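Local atomic coordinates of DNA-binding protein (Silicibacter pomeroyi, PDB entry 3EUS), a protein that probably binds DNA through a helix-turn-helix domain of the Cro/C1 (XRE) family. Residues R18-Q21 and A22-D25; A60-M63 and A64-G68. One frame throughout, in Å; residues are numbered along the deposited sequence.

Contact 1 of 2, residues R18-Q21 and A22-D25; sequences RLRQ and ARLD
Arg20 CG stands anti to the backbone N, beside its own carbonyl carbon (chi1 174°), while Leu24 CG lies beside its backbone N. This brings Arg20 CG to 3.8 Å from Leu24 CD1, one helical turn on. The two side chains run side by side and point the same way. Arg23 crosses Arg20 at a slant, and its NH2 is 3.7 Å from Arg20 CG. The touch is with the aliphatic part of Arg20; the two guanidinium planes are turned 74° apart. The backbone bonds are those of an alpha-helix. Leu24 N to Arg20 O is 2.9 Å and nearly straight, at 170°. Asp25 N to Gln21 O is 2.7 Å. The side chain of Gln21 lies across Leu24 and Asp25. With an alanine here, the chain beyond CB is gone, and Leu24 and the Asp25 carboxylate are likely to lose part of their cover. Arg23 has its polar partners elsewhere: a salt bridge to Glu48 and a hydrogen bond to Leu28 O. Leu19 and Ala22 pack on helix 56-65, Leu19 also touches Val47 of helix 41-48, and Arg23 packs on helices 30-36 and 41-48.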
loop_
_atom_site.group_PDB
_atom_site.type_symbol
_atom_site.label_atom_id
_atom_site.label_comp_id
_atom_site.label_asym_id
_atom_site.label_seq_id
_atom_site.Cartn_x
_atom_site.Cartn_y
_atom_site.Cartn_z
ATOM N N ARG A 18 10.433 0.923 6.675
ATOM C CA ARG A 18 10.564 1.803 5.489
ATOM C C ARG A 18 9.766 3.083 5.627
ATOM O O ARG A 18 10.245 4.131 5.167
ATOM C CB ARG A 18 10.144 1.107 4.185
ATOM C CG ARG A 18 10.976 -0.059 3.760
ATOM C CD ARG A 18 12.525 0.264 3.740
ATOM N NE ARG A 18 12.801 1.275 2.716
ATOM C CZ ARG A 18 13.216 1.012 1.466
ATOM N NH1 ARG A 18 13.360 -0.233 1.044
ATOM N NH2 ARG A 18 13.514 2.015 0.648
ATOM N N LEU A 19 8.594 3.034 6.250
ATOM C CA LEU A 19 7.800 4.272 6.451
ATOM C C LEU A 19 8.575 5.223 7.336
ATOM O O LEU A 19 8.732 6.438 7.052
ATOM C CB LEU A 19 6.487 3.931 7.058
ATOM C CG LEU A 19 5.481 3.296 6.108
ATOM C CD1 LEU A 19 4.261 2.875 6.932
ATOM C CD2 LEU A 19 5.147 4.284 5.015
ATOM N N ARG A 20 9.102 4.677 8.416
ATOM C CA ARG A 20 9.863 5.499 9.355
ATOM C C ARG A 20 11.133 6.018 8.694
ATOM O O ARG A 20 11.510 7.172 8.894
ATOM C CB ARG A 20 10.203 4.713 10.660
ATOM C CG ARG A 20 11.111 5.459 11.611
ATOM C CD ARG A 20 11.481 4.634 12.905
ATOM N NE ARG A 20 11.742 3.214 12.616
ATOM C CZ ARG A 20 10.865 2.224 12.872
ATOM N NH1 ARG A 20 9.710 2.471 13.524
ATOM N NH2 ARG A 20 11.180 0.959 12.580
ATOM N N GLN A 21 11.850 5.160 7.970
ATOM C CA GLN A 21 13.118 5.585 7.392
ATOM C C GLN A 21 12.904 6.648 6.294
ATOM O O GLN A 21 13.695 7.602 6.201
ATOM C CB GLN A 21 13.921 4.371 6.883
ATOM C CG GLN A 21 15.475 4.459 7.088
ATOM C CD GLN A 21 15.934 4.911 8.472
ATOM O OE1 GLN A 21 15.703 4.233 9.501
ATOM N NE2 GLN A 21 16.609 6.068 8.512
ATOM N N ALA A 22 11.804 6.536 5.527
ATOM C CA ALA A 22 11.441 7.608 4.600
ATOM C C ALA A 22 11.289 8.948 5.333
ATOM O O ALA A 22 11.772 9.993 4.868
ATOM C CB ALA A 22 10.167 7.245 3.747
ATOM N N ARG A 23 10.611 8.945 6.477
ATOM C CA ARG A 23 10.384 10.166 7.212
ATOM C C ARG A 23 11.687 10.736 7.723
ATOM O O ARG A 23 11.928 11.919 7.603
ATOM C CB ARG A 23 9.460 9.923 8.400
ATOM C CG ARG A 23 9.272 11.098 9.334
ATOM C CD ARG A 23 8.307 10.807 10.403
ATOM N NE ARG A 23 8.761 9.708 11.268
ATOM C CZ ARG A 23 9.736 9.796 12.195
ATOM N NH1 ARG A 23 10.406 10.914 12.414
ATOM N NH2 ARG A 23 10.041 8.732 12.910
ATOM N N LEU A 24 12.477 9.875 8.360
ATOM C CA LEU A 24 13.757 10.261 8.948
ATOM C C LEU A 24 14.695 10.713 7.842
ATOM O O LEU A 24 15.418 11.701 8.043
ATOM C CB LEU A 24 14.400 9.085 9.694
ATOM C CG LEU A 24 13.739 8.637 11.005
ATOM C CD1 LEU A 24 14.362 7.348 11.538
ATOM C CD2 LEU A 24 13.787 9.738 12.039
ATOM N N ASP A 25 14.678 10.015 6.694
ATOM C CA ASP A 25 15.488 10.452 5.515
ATOM C C ASP A 25 15.118 11.837 4.952
ATOM O O ASP A 25 15.988 12.517 4.399
ATOM C CB ASP A 25 15.444 9.439 4.374
ATOM C CG ASP A 25 16.198 8.127 4.691
ATOM O OD1 ASP A 25 16.891 8.080 5.725
ATOM O OD2 ASP A 25 16.040 7.141 3.902
#

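Contact 2 of 2, residues A60-M63 and A64-G68; sequences AKWM and AACEG
Met63 O receives the hydrogen bond that closes the end of helix 56-65. Gly68 N reaches it at 2.8 Å, and Glu67 N bonds to Ala64 O at 3.1 Å. With the positive phi of Glu67 (51°), this is a Schellman motif. Before it, regular helical bonds run from Ala64 N to Ala60 O and from Ala65 N to Lys61 O. Cys66 N makes two weak bonds, to Trp62 O and to Met63 O, where the helix gives way to the turn.

The sulfur contact is of another kind. Cys66 SG meets the Trp62 indole obliquely, 3.9 Å from Trp62 CD1 and 4.5 Å from the centroid of the five-membered ring. Trp62 NE1 is turned to another partner, Leu19 O on helix 10-25.

Met63 is bent at chi2 and chi3, and its CE methyl lies 3.4 Å from the carbonyl oxygen Gly68 O. Apolar packing completes the contact. Met63 presses on Leu19 and Ala22, Cys66 also on Ala22, and Trp62 packs on helix 41-48. Elsewhere, Ala60 and Ala64 pack on Ile79 and Ala80 of the second subunit.

The chemistry is that of a helix end with one buried side, formed by Trp62, Met63 and Cys66. There the thiol sulfur sits beside the indole. Through the Schellman turn, Met63 O, Ala64 O, Glu67 N and Gly68 N are all bonded, and Ala65 O takes a bond from Arg36 NH1.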
loop_
_atom_site.group_PDB
_atom_site.type_symbol
_atom_site.label_atom_id
_atom_site.label_comp_id
_atom_site.label_asym_id
_atom_site.label_seq_id
_atom_site.Cartn_x
_atom_site.Cartn_y
_atom_site.Cartn_z
ATOM N N ALA A 60 0.561 6.154 -0.336
ATOM C CA ALA A 60 0.938 7.080 -1.392
ATOM C C ALA A 60 1.173 8.469 -0.818
ATOM O O ALA A 60 2.176 9.125 -1.150
ATOM C CB ALA A 60 -0.177 7.072 -2.549
ATOM N N LYS A 61 0.248 8.963 0.014
ATOM C CA LYS A 61 0.387 10.306 0.516
ATOM C C LYS A 61 1.611 10.448 1.452
ATOM O O LYS A 61 2.305 11.461 1.450
ATOM C CB LYS A 61 -0.894 10.723 1.228
ATOM C CG LYS A 61 -2.134 10.946 0.254
ATOM C CD LYS A 61 -3.395 11.136 1.073
ATOM C CE LYS A 61 -4.651 11.424 0.197
ATOM N NZ LYS A 61 -5.904 11.737 0.982
ATOM N N TRP A 62 1.810 9.462 2.279
ATOM C CA TRP A 62 2.967 9.428 3.253
ATOM C C TRP A 62 4.266 9.480 2.442
ATOM O O TRP A 62 5.167 10.263 2.718
ATOM C CB TRP A 62 2.919 8.116 4.029
ATOM C CG TRP A 62 3.952 7.904 5.120
ATOM C CD1 TRP A 62 5.293 7.703 4.962
ATOM C CD2 TRP A 62 3.681 7.698 6.503
ATOM N NE1 TRP A 62 5.886 7.441 6.180
ATOM C CE2 TRP A 62 4.924 7.440 7.145
ATOM C CE3 TRP A 62 2.529 7.741 7.275
ATOM C CZ2 TRP A 62 5.023 7.239 8.515
ATOM C CZ3 TRP A 62 2.627 7.503 8.618
ATOM C CH2 TRP A 62 3.884 7.257 9.232
ATOM N N MET A 63 4.386 8.613 1.435
ATOM C CA MET A 63 5.620 8.542 0.680
ATOM C C MET A 63 5.869 9.824 -0.103
ATOM O O MET A 63 6.975 10.287 -0.164
ATOM C CB MET A 63 5.645 7.283 -0.218
ATOM C CG MET A 63 5.720 5.979 0.624
ATOM S SD MET A 63 7.064 5.783 1.831
ATOM C CE MET A 63 8.523 5.891 0.782
ATOM N N ALA A 64 4.825 10.411 -0.676
ATOM C CA ALA A 64 4.948 11.699 -1.332
ATOM C C ALA A 64 5.345 12.813 -0.395
ATOM O O ALA A 64 6.146 13.686 -0.783
ATOM C CB ALA A 64 3.579 12.107 -2.042
ATOM N N ALA A 65 4.797 12.814 0.798
ATOM C CA ALA A 65 5.147 13.839 1.815
ATOM C C ALA A 65 6.588 13.698 2.284
ATOM O O ALA A 65 7.181 14.675 2.731
ATOM C CB ALA A 65 4.179 13.792 3.035
ATOM N N CYS A 66 7.142 12.499 2.153
ATOM C CA CYS A 66 8.543 12.225 2.501
ATOM C C CYS A 66 9.429 12.305 1.294
ATOM O O CYS A 66 10.593 11.987 1.408
ATOM C CB CYS A 66 8.680 10.840 3.113
ATOM S SG CYS A 66 7.834 10.596 4.744
ATOM N N GLU A 67 8.907 12.754 0.158
ATOM C CA GLU A 67 9.676 12.830 -1.108
ATOM C C GLU A 67 10.351 11.483 -1.385
ATOM O O GLU A 67 11.548 11.393 -1.635
ATOM C CB GLU A 67 10.698 13.977 -1.045
ATOM C CG GLU A 67 10.079 15.241 -0.526
ATOM C CD GLU A 67 11.050 16.387 -0.611
ATOM O OE1 GLU A 67 11.990 16.463 0.225
ATOM O OE2 GLU A 67 10.894 17.185 -1.549
ATOM N N GLY A 68 9.577 10.417 -1.279
ATOM C CA GLY A 68 10.129 9.085 -1.449
ATOM C C GLY A 68 9.313 8.274 -2.403
ATOM O O GLY A 68 9.324 7.042 -2.327
#

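In the fold
The two contacts touch through their buried faces, where Arg23 CA packs on Cys66 SG at 3.6 Å. Their centres are about 10 Å apart. Each holds the C-terminal part of a helix, 10-25 in contact 1 and 56-65 in contact 2. Contact 1 is partly buried: Leu19 and Arg23 face inward, Leu24 and Asp25 lie at the surface. Its chemistry is more charged, with Arg18 and Arg23 salt-bridged to acidic residues. Contact 2 has more buried residues, and its side-chain contacts are largely apolar and sulfur-based. It also borders the second subunit, which contact 1 does not touch. Both belong to the helix-turn-helix region of the chain.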